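Local coordinates for oligopeptide-binding protein oppA (Lactococcus lactis, PDB 3DRF) that captures oligopeptides in a voluminous, flytrap-like cavity as part of the OppABCDF ABC transporter complex that takes them up, at residues M278-Y283 with N351-P356; L295-M300 with M555-G560; R340-V345 with P538-L543; A414-D419 with M448-W453. One frame throughout, in Å; residues are numbered along the deposited sequence. Where two conformers were deposited one is given.

Contacts 1, 2 and 3 gather round strand 536-549 and its neighbours 292-307 and 354-356 in one mixed sheet. The centres of contacts 1 and 3 lie about 10 Å apart, and the two touch directly: T355 O is 3.0 Å from F541 N and L353 O is 3.0 Å from L543 N. Contact 2 meets contact 3 through A299 N and M542 O, 3.1 Å apart, although their centres are about 21 Å from each other. Contact 4 stands at the bound peptide, which R416, F450 and W453 reach. Its centre is about 19 Å from that of contact 1, yet S281 OG and D419 OD2 approach to 2.7 Å and link the two.

Contact 1 (M278-Y283 with N351-P356); sequences MVSSQY and NGLSTP
Y283 and L353 form the tight half of this contact, with N351 closing it on one flank. The leucine side chain crosses the tyrosine at about a right angle: CD1 of L353 lies against the root of the ring, 3.5 Å from Y283 CG, and CD2 sits over one ring face, 4.1 Å from its centroid in a CH-pi contact. With CG anti to the backbone N (chi1 -173°), the Y283 ring is laid across the leucine branches, while N351 O comes to the ring edge, 3.8 Å from Y283 CD2. A serine in place of Y283 would probably leave both methyls of L353 without their aromatic cover and open a gap beside N351.

N351, where the chain leaves helical geometry just after helix 342-349, has a positive phi and turns its amide back onto the 3-10 turn 280-282. Its ND2 gives S280 O a nearly straight bond (3.0 Å, 167°) and adds a weak one to S281 O at 3.2 Å. S280 O also accepts Y283 N, so one carbonyl is gripped by two donors just where the turn runs into helix 283-287. In the fold, the loop after edge strand 274-276 of a five-stranded sheet thereby meets the connection into strand 354-356, which pairs with 536-549 in a different sheet.

Packing is looser toward S280 and S354, both partly exposed. S280 was modelled in two conformers, so the 3.7 Å between S280 OG and S354 OG says little. S281 turns away, its hydroxyl bonded to D419.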
# COMPACT_ATOMS: atom_id res chain seq x y z
N MET A 278 -3.50 -15.33 0.89
CA MET A 278 -3.57 -16.37 -0.15
C MET A 278 -4.22 -15.89 -1.43
O MET A 278 -5.17 -15.18 -1.39
CB MET A 278 -4.30 -17.62 0.37
CG MET A 278 -3.49 -18.34 1.44
SD MET A 278 -4.30 -19.89 1.97
CE MET A 278 -4.07 -20.94 0.50
N VAL A 279 -3.64 -16.31 -2.55
CA VAL A 279 -4.08 -15.91 -3.89
C VAL A 279 -5.50 -16.46 -4.20
O VAL A 279 -5.91 -17.51 -3.76
CB VAL A 279 -3.09 -16.38 -4.98
CG1 VAL A 279 -1.80 -15.51 -4.94
CG2 VAL A 279 -2.79 -17.89 -4.95
N SER A 280 -6.21 -15.71 -5.02
CA SER A 280 -7.57 -16.06 -5.41
C SER A 280 -7.68 -17.42 -6.10
O SER A 280 -8.68 -18.10 -5.96
CB SER A 280 -8.13 -14.98 -6.34
OG SER A 280 -8.26 -13.74 -5.66
N SER A 281 -6.63 -17.83 -6.80
CA SER A 281 -6.67 -19.09 -7.58
C SER A 281 -6.75 -20.34 -6.69
O SER A 281 -7.11 -21.37 -7.15
CB SER A 281 -5.49 -19.21 -8.52
OG SER A 281 -4.27 -19.25 -7.80
N GLN A 282 -6.37 -20.23 -5.42
CA GLN A 282 -6.44 -21.34 -4.48
C GLN A 282 -7.71 -21.44 -3.66
O GLN A 282 -7.86 -22.29 -2.87
CB GLN A 282 -5.20 -21.24 -3.54
CG GLN A 282 -3.86 -21.49 -4.27
CD GLN A 282 -2.66 -21.17 -3.44
OE1 GLN A 282 -2.74 -20.57 -2.41
NE2 GLN A 282 -1.54 -21.57 -3.93
N TYR A 283 -8.63 -20.52 -3.87
CA TYR A 283 -9.84 -20.40 -3.05
C TYR A 283 -10.68 -21.69 -3.02
O TYR A 283 -11.14 -22.09 -1.98
CB TYR A 283 -10.68 -19.21 -3.55
CG TYR A 283 -11.88 -18.83 -2.68
CD1 TYR A 283 -11.79 -18.71 -1.28
CD2 TYR A 283 -13.08 -18.49 -3.27
CE1 TYR A 283 -12.86 -18.31 -0.53
CE2 TYR A 283 -14.14 -18.11 -2.50
CZ TYR A 283 -14.03 -18.03 -1.15
OH TYR A 283 -15.10 -17.59 -0.36
N ASN A 351 -11.69 -17.63 -9.21
CA ASN A 351 -12.74 -18.26 -8.36
C ASN A 351 -13.76 -17.28 -7.82
O ASN A 351 -14.21 -17.39 -6.74
CB ASN A 351 -12.09 -19.09 -7.24
CG ASN A 351 -11.32 -20.22 -7.78
OD1 ASN A 351 -11.86 -21.00 -8.53
ND2 ASN A 351 -10.09 -20.30 -7.47
N GLY A 352 -14.09 -16.29 -8.65
CA GLY A 352 -15.07 -15.29 -8.28
C GLY A 352 -14.60 -14.17 -7.35
O GLY A 352 -15.38 -13.31 -7.06
N LEU A 353 -13.33 -14.16 -6.93
CA LEU A 353 -12.88 -13.20 -5.94
C LEU A 353 -12.42 -11.89 -6.53
O LEU A 353 -12.46 -10.93 -5.85
CB LEU A 353 -11.76 -13.81 -5.13
CG LEU A 353 -12.16 -14.99 -4.25
CD1 LEU A 353 -10.86 -15.64 -3.82
CD2 LEU A 353 -12.86 -14.47 -3.03
N SER A 354 -12.02 -11.89 -7.79
CA SER A 354 -11.53 -10.66 -8.47
C SER A 354 -12.56 -10.16 -9.46
O SER A 354 -13.07 -10.92 -10.25
CB SER A 354 -10.21 -10.93 -9.20
OG SER A 354 -9.21 -11.28 -8.29
N THR A 355 -12.81 -8.89 -9.43
CA THR A 355 -13.74 -8.23 -10.32
C THR A 355 -12.98 -7.14 -11.11
O THR A 355 -12.37 -6.31 -10.53
CB THR A 355 -14.88 -7.54 -9.51
OG1 THR A 355 -15.57 -8.54 -8.72
CG2 THR A 355 -15.85 -6.87 -10.45
N PRO A 356 -13.08 -7.16 -12.43
CA PRO A 356 -12.40 -6.13 -13.23
C PRO A 356 -12.82 -4.73 -12.74
O PRO A 356 -14.01 -4.46 -12.63
CB PRO A 356 -12.94 -6.35 -14.66
CG PRO A 356 -13.18 -7.89 -14.69
CD PRO A 356 -13.74 -8.17 -13.31

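Contact 2 (L295-M300 with M555-G560)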
# COMPACT_ATOMS: atom_id res chain seq x y z
N LEU A 295 -12.83 -17.24 6.36
CA LEU A 295 -13.33 -15.90 6.61
C LEU A 295 -13.16 -15.06 5.36
O LEU A 295 -12.36 -15.39 4.56
CB LEU A 295 -12.57 -15.27 7.78
CG LEU A 295 -12.52 -16.09 9.09
CD1 LEU A 295 -11.71 -15.32 10.11
CD2 LEU A 295 -13.94 -16.27 9.54
N GLY A 296 -13.89 -13.97 5.24
CA GLY A 296 -13.85 -13.09 4.06
C GLY A 296 -14.02 -11.63 4.43
O GLY A 296 -14.52 -11.30 5.46
N GLN A 297 -13.58 -10.77 3.52
CA GLN A 297 -13.85 -9.35 3.63
C GLN A 297 -13.68 -8.69 2.25
O GLN A 297 -13.01 -9.19 1.39
CB GLN A 297 -12.90 -8.68 4.66
CG GLN A 297 -11.40 -8.66 4.17
CD GLN A 297 -10.33 -8.09 5.13
OE1 GLN A 297 -9.23 -8.07 4.77
NE2 GLN A 297 -10.68 -7.76 6.34
N GLN A 298 -14.33 -7.55 2.08
CA GLN A 298 -13.97 -6.65 0.97
C GLN A 298 -12.56 -6.16 1.16
O GLN A 298 -12.22 -5.69 2.18
CB GLN A 298 -14.88 -5.43 0.93
CG GLN A 298 -16.34 -5.73 0.70
CD GLN A 298 -17.13 -4.44 0.51
OE1 GLN A 298 -17.28 -3.69 1.41
NE2 GLN A 298 -17.54 -4.18 -0.70
N ALA A 299 -11.72 -6.38 0.17
CA ALA A 299 -10.30 -5.99 0.27
C ALA A 299 -10.20 -4.45 0.08
O ALA A 299 -10.79 -3.87 -0.79
CB ALA A 299 -9.45 -6.74 -0.70
N MET A 300 -9.41 -3.84 0.91
CA MET A 300 -9.14 -2.44 0.69
C MET A 300 -7.92 -2.44 -0.25
O MET A 300 -6.80 -2.47 0.19
CB MET A 300 -8.83 -1.77 2.01
CG MET A 300 -9.29 -0.33 2.01
SD MET A 300 -9.83 0.06 3.68
CE MET A 300 -8.37 -0.43 4.41
N MET A 555 -10.63 -15.36 15.95
CA MET A 555 -10.09 -14.74 14.75
C MET A 555 -11.24 -14.10 13.93
O MET A 555 -12.33 -14.59 13.94
CB MET A 555 -9.32 -15.74 13.91
CG MET A 555 -8.78 -15.21 12.60
SD MET A 555 -7.57 -13.83 12.74
CE MET A 555 -7.47 -13.26 11.06
N THR A 556 -10.93 -12.99 13.25
CA THR A 556 -11.98 -12.28 12.51
C THR A 556 -11.37 -11.49 11.39
O THR A 556 -10.24 -11.12 11.45
CB THR A 556 -12.75 -11.33 13.46
OG1 THR A 556 -13.90 -10.82 12.81
CG2 THR A 556 -11.88 -10.13 13.91
N LEU A 557 -12.16 -11.23 10.37
CA LEU A 557 -11.81 -10.29 9.31
C LEU A 557 -12.75 -9.07 9.31
O LEU A 557 -12.82 -8.32 8.36
CB LEU A 557 -11.75 -10.96 7.93
CG LEU A 557 -10.59 -11.92 7.64
CD1 LEU A 557 -10.66 -12.37 6.18
CD2 LEU A 557 -9.19 -11.23 7.91
N ASP A 558 -13.47 -8.88 10.38
CA ASP A 558 -14.40 -7.77 10.50
C ASP A 558 -13.61 -6.48 10.72
O ASP A 558 -12.70 -6.45 11.53
CB ASP A 558 -15.31 -7.97 11.70
CG ASP A 558 -16.25 -9.19 11.58
OD1 ASP A 558 -16.34 -9.86 10.58
OD2 ASP A 558 -16.89 -9.50 12.57
N TYR A 559 -13.99 -5.42 10.01
CA TYR A 559 -13.37 -4.15 10.22
C TYR A 559 -13.91 -3.56 11.52
O TYR A 559 -15.01 -3.84 11.90
CB TYR A 559 -13.58 -3.22 9.00
CG TYR A 559 -12.86 -3.67 7.72
CD1 TYR A 559 -11.50 -3.75 7.68
CD2 TYR A 559 -13.58 -4.04 6.57
CE1 TYR A 559 -10.83 -4.17 6.53
CE2 TYR A 559 -12.92 -4.45 5.42
CZ TYR A 559 -11.54 -4.52 5.42
OH TYR A 559 -10.81 -4.91 4.32
N GLY A 560 -13.09 -2.79 12.17
CA GLY A 560 -13.53 -2.34 13.49
C GLY A 560 -13.21 -3.25 14.72
O GLY A 560 -13.43 -2.87 15.84
O HOH W 1 -16.48 -9.77 7.67
O HOH W 2 -8.26 -5.38 3.04
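Q297 and L557 bring their CA atoms within 6.1 Å where strand 292-307 passes the irregular chain 555-559, the two running 32° apart, and the bonds between them involve side chains. Q297 reaches over with an extended chain whose CG stands between the backbone N and the carbonyl carbon (chi1 68°). That carries NE2 to L557 O in a bent bond of 3.0 Å, with the donor tilted from the carbonyl plane, while N544 holds OE1, so both ends of the amide are fixed.

The Y559 ring plane is only 12° from that of the amide, with Q297 CD 3.3 Å from the hydroxyl. Y559 OH donates to Q298 O at 2.7 Å, almost straight along the C=O bond, and accepts a hydrogen bond from a water that in turn accepts from M300 N. A phenylalanine in its place would probably leave Q298 O without this donor and the water less firmly held at M300.

At the other end the contact is apolar. L557 CD1 rests 3.8 Å from L295 CB and leans over the L295-G296 peptide, while L295 CD1 meets M555 CG at 3.8 Å.

The loop itself is shaped by an ST turn, D558 N bonding to T556 OG1 at 3.1 Å. Its M555 and L557 also touch V548 and T546: having left strand 536-549, the chain doubles back across the antiparallel pair that this strand makes with 292-307.

Contact 3 (R340-V345 with P538-L543); sequences RNVAEV and PTNFML
R340 and T539 supply the direct polar bond of this buried contact. NH1 of R340 donates to T539 OG1 over 2.9 Å at 165°, and the hydroxyl oxygen lies practically in the guanidinium plane. The arginine chain bends at its third torsion (chi3 -60°), which swings the flat group round so that its edge, not its face, is presented to the threonine; the two side chains cross at about a right angle.

Two waters join in. One, at the guanidinium edge, accepts from R340 NH2 at 3.2 Å and also bonds to T539 OG1 at 2.7 Å. A second lies between P538 O, to which it probably donates, and R340 NH1, whose bond to it is weak.

Van der Waals packing does the rest. Across the contact, V342 CG1 touches N540 ND2 at 3.7 Å and T539 O at 3.8 Å; within 340-345, V342 CG2 lies over the rim of one guanidinium face. The N540 amide is itself tied to D346, farther along helix 342-349, so this helix holds the strand by an apolar and a polar grip side by side. T539 and N540 together face S303, a classic beta bulge in strand 536-549.

The arginine also makes a cation-pi contact with the ring of Y429. The partners described are neutral; its positive charge is probably stabilised by the dipoles of the hydroxyl and waters and by that ring, and the in-plane bond helps fix how the guanidinium is turned.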
# COMPACT_ATOMS: atom_id res chain seq x y z
N ARG A 340 -6.38 -5.50 -23.29
CA ARG A 340 -6.35 -6.58 -22.28
C ARG A 340 -7.75 -7.22 -22.13
O ARG A 340 -8.75 -6.62 -22.35
CB ARG A 340 -5.89 -6.08 -20.86
CG ARG A 340 -4.39 -5.67 -20.82
CD ARG A 340 -3.89 -5.59 -19.35
NE ARG A 340 -4.67 -4.61 -18.58
CZ ARG A 340 -4.52 -4.46 -17.27
NH1 ARG A 340 -5.25 -3.59 -16.66
NH2 ARG A 340 -3.63 -5.19 -16.63
N ASN A 341 -7.70 -8.50 -21.74
CA ASN A 341 -8.87 -9.28 -21.44
C ASN A 341 -8.96 -9.65 -19.95
O ASN A 341 -8.97 -10.79 -19.59
CB ASN A 341 -8.89 -10.57 -22.31
CG ASN A 341 -7.64 -11.41 -22.15
OD1 ASN A 341 -6.64 -10.98 -21.76
ND2 ASN A 341 -7.78 -12.68 -22.49
N VAL A 342 -9.09 -8.62 -19.12
CA VAL A 342 -9.02 -8.82 -17.67
C VAL A 342 -10.22 -9.67 -17.18
O VAL A 342 -10.05 -10.49 -16.35
CB VAL A 342 -8.98 -7.44 -16.94
CG1 VAL A 342 -9.03 -7.64 -15.48
CG2 VAL A 342 -7.72 -6.69 -17.36
N ALA A 343 -11.41 -9.45 -17.73
CA ALA A 343 -12.58 -10.24 -17.34
C ALA A 343 -12.38 -11.74 -17.68
O ALA A 343 -12.64 -12.57 -16.86
CB ALA A 343 -13.85 -9.66 -18.04
N GLU A 344 -11.87 -12.04 -18.87
CA GLU A 344 -11.59 -13.43 -19.21
C GLU A 344 -10.58 -14.07 -18.23
O GLU A 344 -10.76 -15.16 -17.81
CB GLU A 344 -11.05 -13.54 -20.65
CG GLU A 344 -12.06 -13.33 -21.75
CD GLU A 344 -11.52 -13.71 -23.10
OE1 GLU A 344 -10.35 -13.92 -23.32
OE2 GLU A 344 -12.42 -13.80 -23.94
N VAL A 345 -9.52 -13.34 -17.87
CA VAL A 345 -8.52 -13.83 -16.91
C VAL A 345 -9.17 -14.06 -15.56
O VAL A 345 -9.00 -15.08 -14.98
CB VAL A 345 -7.35 -12.79 -16.82
CG1 VAL A 345 -6.49 -13.06 -15.62
CG2 VAL A 345 -6.55 -12.80 -18.15
N PRO A 538 -6.75 0.90 -14.36
CA PRO A 538 -7.22 0.07 -13.22
C PRO A 538 -7.34 -1.38 -13.70
O PRO A 538 -7.78 -1.62 -14.78
CB PRO A 538 -8.60 0.63 -12.90
CG PRO A 538 -8.61 2.03 -13.51
CD PRO A 538 -7.76 1.92 -14.74
N THR A 539 -6.99 -2.32 -12.87
CA THR A 539 -7.07 -3.77 -13.24
C THR A 539 -8.22 -4.48 -12.47
O THR A 539 -9.23 -4.73 -13.01
CB THR A 539 -5.68 -4.44 -13.07
OG1 THR A 539 -4.75 -3.67 -13.83
CG2 THR A 539 -5.73 -5.88 -13.62
N ASN A 540 -7.97 -4.77 -11.21
CA ASN A 540 -8.95 -5.50 -10.35
C ASN A 540 -9.27 -4.88 -8.97
O ASN A 540 -8.46 -4.25 -8.33
CB ASN A 540 -8.47 -6.92 -10.06
CG ASN A 540 -8.60 -7.85 -11.25
OD1 ASN A 540 -7.72 -8.59 -11.54
ND2 ASN A 540 -9.66 -7.79 -11.87
N PHE A 541 -10.51 -5.11 -8.57
CA PHE A 541 -10.96 -5.08 -7.18
C PHE A 541 -11.01 -6.55 -6.72
O PHE A 541 -11.06 -7.44 -7.51
CB PHE A 541 -12.36 -4.47 -7.07
CG PHE A 541 -12.50 -3.05 -7.64
CD1 PHE A 541 -11.54 -2.04 -7.45
CD2 PHE A 541 -13.63 -2.72 -8.31
CE1 PHE A 541 -11.76 -0.75 -7.97
CE2 PHE A 541 -13.82 -1.46 -8.79
CZ PHE A 541 -12.88 -0.49 -8.62
N MET A 542 -11.02 -6.72 -5.41
CA MET A 542 -10.95 -8.06 -4.83
C MET A 542 -11.67 -8.20 -3.50
O MET A 542 -11.90 -7.24 -2.81
CB MET A 542 -9.46 -8.46 -4.61
CG MET A 542 -9.08 -9.93 -4.75
SD MET A 542 -7.30 -9.97 -5.05
CE MET A 542 -6.71 -9.15 -3.62
N LEU A 543 -12.02 -9.46 -3.23
CA LEU A 543 -12.35 -9.93 -1.88
C LEU A 543 -11.16 -10.73 -1.36
O LEU A 543 -10.58 -11.44 -2.10
CB LEU A 543 -13.58 -10.88 -1.88
CG LEU A 543 -14.87 -10.36 -2.47
CD1 LEU A 543 -15.99 -11.48 -2.45
CD2 LEU A 543 -15.25 -9.17 -1.70
O HOH W 3 -2.37 -4.88 -13.73
O HOH W 4 -8.54 -2.97 -17.02

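Contact 4 (A414-D419 with M448-W453)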
# COMPACT_ATOMS: atom_id res chain seq x y z
N ALA A 414 7.57 -5.27 -17.43
CA ALA A 414 8.13 -5.78 -16.16
C ALA A 414 7.03 -6.52 -15.33
O ALA A 414 6.57 -6.05 -14.32
CB ALA A 414 8.76 -4.63 -15.32
N ALA A 415 6.57 -7.65 -15.83
CA ALA A 415 5.60 -8.48 -15.14
C ALA A 415 6.29 -9.13 -13.93
O ALA A 415 7.46 -9.43 -13.93
CB ALA A 415 5.02 -9.53 -16.10
N ARG A 416 5.47 -9.32 -12.91
CA ARG A 416 5.93 -9.84 -11.62
C ARG A 416 5.65 -11.34 -11.42
O ARG A 416 4.74 -11.88 -11.95
CB ARG A 416 5.25 -9.04 -10.49
CG ARG A 416 5.45 -7.51 -10.60
CD ARG A 416 5.05 -6.80 -9.31
NE ARG A 416 3.66 -6.99 -9.02
CZ ARG A 416 3.06 -6.47 -7.98
NH1 ARG A 416 3.74 -5.78 -7.12
NH2 ARG A 416 1.82 -6.74 -7.76
N VAL A 417 6.49 -11.95 -10.59
CA VAL A 417 6.28 -13.30 -10.12
C VAL A 417 4.92 -13.29 -9.41
O VAL A 417 4.58 -12.35 -8.78
CB VAL A 417 7.43 -13.68 -9.13
CG1 VAL A 417 7.12 -14.98 -8.29
CG2 VAL A 417 8.72 -13.88 -9.93
N GLY A 418 4.18 -14.38 -9.56
CA GLY A 418 2.97 -14.62 -8.78
C GLY A 418 2.79 -16.10 -8.52
O GLY A 418 3.70 -16.82 -8.23
N ASP A 419 1.55 -16.53 -8.64
CA ASP A 419 1.16 -17.94 -8.45
C ASP A 419 1.48 -18.75 -9.70
O ASP A 419 2.12 -18.29 -10.60
CB ASP A 419 -0.34 -18.05 -8.05
CG ASP A 419 -1.32 -17.63 -9.15
OD1 ASP A 419 -0.95 -17.49 -10.28
OD2 ASP A 419 -2.50 -17.44 -8.82
N MET A 448 9.58 -10.90 -12.72
CA MET A 448 10.46 -10.22 -11.77
C MET A 448 10.09 -10.54 -10.32
O MET A 448 8.96 -10.44 -9.94
CB MET A 448 10.35 -8.69 -12.01
CG MET A 448 11.44 -7.89 -11.25
SD MET A 448 11.48 -6.14 -11.68
CE MET A 448 12.20 -6.23 -13.33
N GLU A 449 11.08 -10.92 -9.55
CA GLU A 449 10.92 -11.19 -8.09
C GLU A 449 10.46 -9.90 -7.34
O GLU A 449 10.86 -8.80 -7.66
CB GLU A 449 12.27 -11.72 -7.53
CG GLU A 449 12.23 -12.12 -6.04
CD GLU A 449 12.55 -10.98 -5.08
OE1 GLU A 449 13.30 -10.09 -5.46
OE2 GLU A 449 12.05 -11.03 -3.99
N PHE A 450 9.58 -10.10 -6.38
CA PHE A 450 8.89 -8.98 -5.73
C PHE A 450 9.78 -7.92 -5.03
O PHE A 450 9.64 -6.77 -5.28
CB PHE A 450 7.83 -9.50 -4.77
CG PHE A 450 7.10 -8.39 -4.01
CD1 PHE A 450 6.19 -7.53 -4.64
CD2 PHE A 450 7.33 -8.20 -2.68
CE1 PHE A 450 5.53 -6.52 -3.89
CE2 PHE A 450 6.67 -7.22 -1.96
CZ PHE A 450 5.78 -6.38 -2.57
N ASN A 451 10.71 -8.36 -4.18
CA ASN A 451 11.58 -7.40 -3.49
C ASN A 451 12.43 -6.61 -4.51
O ASN A 451 12.57 -5.45 -4.35
CB ASN A 451 12.46 -8.10 -2.42
CG ASN A 451 11.66 -8.68 -1.25
OD1 ASN A 451 10.60 -8.24 -0.91
ND2 ASN A 451 12.23 -9.70 -0.63
N SER A 452 12.93 -7.28 -5.53
CA SER A 452 13.67 -6.62 -6.61
C SER A 452 12.80 -5.58 -7.32
O SER A 452 13.24 -4.46 -7.60
CB SER A 452 14.15 -7.66 -7.63
OG SER A 452 15.18 -8.47 -7.08
N TRP A 453 11.56 -5.95 -7.59
CA TRP A 453 10.61 -5.04 -8.27
C TRP A 453 10.36 -3.78 -7.43
O TRP A 453 10.38 -2.71 -7.92
CB TRP A 453 9.32 -5.78 -8.53
CG TRP A 453 8.22 -4.90 -9.20
CD1 TRP A 453 8.04 -4.69 -10.51
CD2 TRP A 453 7.21 -4.19 -8.52
NE1 TRP A 453 6.97 -3.88 -10.71
CE2 TRP A 453 6.43 -3.55 -9.50
CE3 TRP A 453 6.88 -4.04 -7.18
CZ2 TRP A 453 5.33 -2.74 -9.18
CZ3 TRP A 453 5.79 -3.26 -6.86
CH2 TRP A 453 5.01 -2.62 -7.87
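The backbone of M448 bonds to the residues flanking R416. M448 N donates to A415 O at 2.8 Å, in the carbonyl plane, and M448 O accepts V417 N at 3.0 Å with the donor well above its carbonyl plane. Together they make a single bridge of parallel type, the CA atoms of R416 and M448 only 4.5 Å apart.

The aromatic interactions belong to the R416 side chain, which bends at chi3 (-63°) and crosses one face of W453 obliquely. Its CD sits over the five-membered ring, 3.5 Å from the centroid, as a CH-pi contact; farther out, CZ stands 4.3 Å from the centroid of the six-membered ring in a cation-pi pair. The guanidinium is not flat on the indole but tilted 61° to it, which brings NH1 down to 3.3 Å from W453 CZ3. The same NH1 comes to the ring edge of F450, near CE1. T469 holds W453 NE1 and so helps fix the indole.

Apolar packing is slighter: A414 CB faces M448 CE.

Within 448-453, E449 is the N-cap of helix 450-458, its carboxylate accepting S452 N and N451 N as well as the hydroxyl of S43. F450 and W453, in the first turn of this helix, stand beside the arginine, and all three border the bound peptide: R416 NH1 bonds weakly to its backbone, F450 packs on that backbone, and W453 touches an apolar side chain, part of the wall of the peptide-binding cavity.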